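Local structure of ubiquitin domain-containing protein DSK2,putative (Plasmodium falciparum, 6JL3) at residues A[19-24]-A[31-36]. The protein probably acts as a ubiquitin-binding shuttle factor whose ubiquitin-like domain recognises proteasomal receptors. Numbering follows the deposited sequence.
Sequences VAIEPD and KKICAE
With CG2 anti to its backbone N and CG1 anti to the carbonyl carbon (chi1 -68°), I33 spreads its two branches from helix 27-35, one over each of two strand residues, V19 and I21. This is the ubiquitin-like beta-grasp fold, in which a mixed sheet curls around a single helix, and here the helix meets the edge strand 15-21. The short branch of I33 reaches V19, CG2 lying 3.8 Å from V19 CG1. Its long branch runs out extended (chi2 169°), carrying the terminal methyl on to I21. Both pairs of side chains meet at a slant, methyl against methyl, and no hydrogen bond links the two segments, so apolar contact alone joins them.

Beta-branched V19 and I21 suit an extended strand. They are two apart along it, so both direct their CB toward the helix, while A20 between them points the other way and is exposed. Each offers the helix one methyl carried directly on CB, CG1 in V19 and CG2 in I21; V19 also touches F9 and H37, and I21 packs on V7 and L60. Backbone hydrogen bonds from V19 to V7 and from I21 to I5 tie this edge strand to strand 5-11. Isoleucine at position 33 suits its place by reach: it has a methyl at each of two heights, enough to span both strand residues, and it also meets I25. The backbones stay well apart, V19 CA and I33 CA being 8.3 Å from each other, so side chains make the join; I33 CD1 comes within 3.7 Å of I21 CG2.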
ATOM      1  N   VAL A  19       1.242   2.156   8.477  1.00 10.55           N
ATOM      2  CA  VAL A  19       2.003   3.366   8.198  1.00 10.68           C
ATOM      3  C   VAL A  19       1.072   4.570   8.170  1.00  9.93           C
ATOM      4  O   VAL A  19      -0.126   4.458   7.910  1.00 12.76           O
ATOM      5  CB  VAL A  19       2.807   3.280   6.881  1.00 11.78           C
ATOM      6  CG1 VAL A  19       4.029   2.408   7.069  1.00 13.40           C
ATOM      7  CG2 VAL A  19       1.934   2.763   5.740  1.00 12.93           C
ATOM      8  N   ALA A  20       1.649   5.734   8.437  1.00 10.02           N
ATOM      9  CA  ALA A  20       0.954   7.012   8.338  1.00 10.29           C
ATOM     10  C   ALA A  20       1.465   7.712   7.087  1.00 10.53           C
ATOM     11  O   ALA A  20       2.659   8.009   6.986  1.00 11.63           O
ATOM     12  CB  ALA A  20       1.217   7.865   9.579  1.00 13.36           C
ATOM     13  N   ILE A  21       0.564   7.958   6.141  1.00 11.41           N
ATOM     14  CA  ILE A  21       0.925   8.435   4.818  1.00 11.70           C
ATOM     15  C   ILE A  21       0.063   9.636   4.448  1.00 12.52           C
ATOM     16  O   ILE A  21      -1.055   9.807   4.944  1.00 12.98           O
ATOM     17  CB  ILE A  21       0.763   7.316   3.766  1.00 12.10           C
ATOM     18  CG1 ILE A  21      -0.692   6.832   3.702  1.00 13.58           C
ATOM     19  CG2 ILE A  21       1.681   6.151   4.087  1.00 14.99           C
ATOM     20  CD1 ILE A  21      -0.973   5.904   2.538  1.00 18.03           C
ATOM     21  N   GLU A  22       0.587  10.466   3.557  1.00 13.85           N
ATOM     22  CA  GLU A  22      -0.240  11.495   2.940  1.00 16.38           C
ATOM     23  C   GLU A  22      -1.196  10.826   1.962  1.00 16.11           C
ATOM     24  O   GLU A  22      -0.766   9.992   1.163  1.00 17.33           O
ATOM     25  CB  GLU A  22       0.626  12.491   2.200  1.00 17.80           C
ATOM     26  CG  GLU A  22       1.283  13.477   3.114  1.00 22.78           C
ATOM     27  CD  GLU A  22       2.721  13.122   3.413  0.70 26.94           C
ATOM     28  OE1 GLU A  22       3.327  13.825   4.245  0.84 31.78           O
ATOM     29  OE2 GLU A  22       3.250  12.152   2.823  0.48 26.21           O
ATOM     30  N   PRO A  23      -2.493  11.165   1.987  1.00 16.97           N
ATOM     31  CA  PRO A  23      -3.459  10.413   1.166  1.00 19.99           C
ATOM     32  C   PRO A  23      -3.288  10.584  -0.332  1.00 20.78           C
ATOM     33  O   PRO A  23      -3.875   9.794  -1.083  1.00 23.65           O
ATOM     34  CB  PRO A  23      -4.824  10.934   1.641  1.00 22.76           C
ATOM     35  CG  PRO A  23      -4.541  12.216   2.333  1.00 22.01           C
ATOM     36  CD  PRO A  23      -3.157  12.100   2.912  1.00 20.72           C
ATOM     37  N   ASP A  24      -2.507  11.561  -0.795  1.00 19.88           N
ATOM     38  CA  ASP A  24      -2.365  11.810  -2.225  1.00 21.02           C
ATOM     39  C   ASP A  24      -1.042  11.317  -2.807  1.00 20.80           C
ATOM     40  O   ASP A  24      -0.741  11.623  -3.964  1.00 21.63           O
ATOM     41  CB  ASP A  24      -2.585  13.291  -2.549  1.00 24.99           C
ATOM     42  CG  ASP A  24      -1.697  14.218  -1.741  1.00 29.95           C
ATOM     43  OD1 ASP A  24      -1.015  13.757  -0.800  0.87 31.12           O
ATOM     44  OD2 ASP A  24      -1.696  15.427  -2.055  1.00 33.43           O
ATOM     45  N   LYS A  31       4.429   1.748  -2.548  1.00  9.77           N
ATOM     46  CA  LYS A  31       5.282   0.568  -2.652  1.00 10.40           C
ATOM     47  C   LYS A  31       6.670   0.840  -2.081  1.00 10.31           C
ATOM     48  O   LYS A  31       7.266  -0.028  -1.430  1.00 10.30           O
ATOM     49  CB  LYS A  31       5.395   0.111  -4.104  1.00 10.57           C
ATOM     50  CG  LYS A  31       4.126  -0.497  -4.673  1.00 10.95           C
ATOM     51  CD  LYS A  31       4.320  -0.951  -6.114  1.00 11.79           C
ATOM     52  CE  LYS A  31       3.102  -1.710  -6.604  1.00 13.33           C
ATOM     53  NZ  LYS A  31       3.196  -2.025  -8.053  1.00 15.57           N
ATOM     54  N   LYS A  32       7.221   2.028  -2.333  1.00 10.27           N
ATOM     55  CA  LYS A  32       8.523   2.371  -1.767  1.00 10.76           C
ATOM     56  C   LYS A  32       8.473   2.356  -0.244  1.00 11.28           C
ATOM     57  O   LYS A  32       9.412   1.882   0.411  1.00 11.76           O
ATOM     58  CB  LYS A  32       9.006   3.718  -2.308  1.00 11.60           C
ATOM     59  CG  LYS A  32       9.385   3.650  -3.780  1.00 13.78           C
ATOM     60  CD  LYS A  32       9.591   5.021  -4.387  1.00 16.73           C
ATOM     61  CE  LYS A  32      10.045   4.886  -5.830  1.00 18.55           C
ATOM     62  NZ  LYS A  32      10.219   6.212  -6.485  0.53 18.81           N
ATOM     63  N   ILE A  33       7.378   2.852   0.341  1.00 10.19           N
ATOM     64  CA  ILE A  33       7.187   2.758   1.784  1.00 10.86           C
ATOM     65  C   ILE A  33       7.126   1.296   2.214  1.00 10.57           C
ATOM     66  O   ILE A  33       7.774   0.884   3.185  1.00 10.91           O
ATOM     67  CB  ILE A  33       5.922   3.530   2.204  1.00 11.18           C
ATOM     68  CG1 ILE A  33       6.117   5.038   2.019  1.00 11.90           C
ATOM     69  CG2 ILE A  33       5.559   3.206   3.651  1.00 11.90           C
ATOM     70  CD1 ILE A  33       4.834   5.849   2.163  1.00 13.55           C
ATOM     71  N   CYS A  34       6.350   0.479   1.501  1.00 10.21           N
ATOM     72  CA  CYS A  34       6.217  -0.927   1.866  1.00 10.33           C
ATOM     73  C   CYS A  34       7.567  -1.632   1.844  1.00 10.66           C
ATOM     74  O   CYS A  34       7.854  -2.472   2.711  1.00 10.78           O
ATOM     75  CB  CYS A  34       5.239  -1.635   0.932  1.00 10.69           C
ATOM     76  SG  CYS A  34       3.514  -1.233   1.209  1.00 12.16           S
ATOM     77  N   ALA A  35       8.414  -1.307   0.858  1.00 10.47           N
ATOM     78  CA  ALA A  35       9.713  -1.958   0.750  1.00 11.89           C
ATOM     79  C   ALA A  35      10.634  -1.599   1.908  1.00 11.29           C
ATOM     80  O   ALA A  35      11.563  -2.357   2.195  1.00 13.51           O
ATOM     81  CB  ALA A  35      10.391  -1.595  -0.577  1.00 12.94           C
ATOM     82  N   GLU A  36      10.401  -0.470   2.572  1.00 10.88           N
ATOM     83  CA  GLU A  36      11.144  -0.107   3.773  1.00 11.55           C
ATOM     84  C   GLU A  36      10.569  -0.741   5.032  1.00 12.44           C
ATOM     85  O   GLU A  36      11.137  -0.551   6.113  1.00 15.04           O
ATOM     86  CB  GLU A  36      11.219   1.423   3.881  1.00 11.97           C
ATOM     87  CG  GLU A  36      12.105   2.012   2.780  1.00 12.53           C
ATOM     88  CD  GLU A  36      12.345   3.512   2.855  0.80 10.62           C
ATOM     89  OE1 GLU A  36      11.690   4.213   3.649  0.74 11.40           O
ATOM     90  OE2 GLU A  36      13.213   3.996   2.093  0.78 12.69           O
TER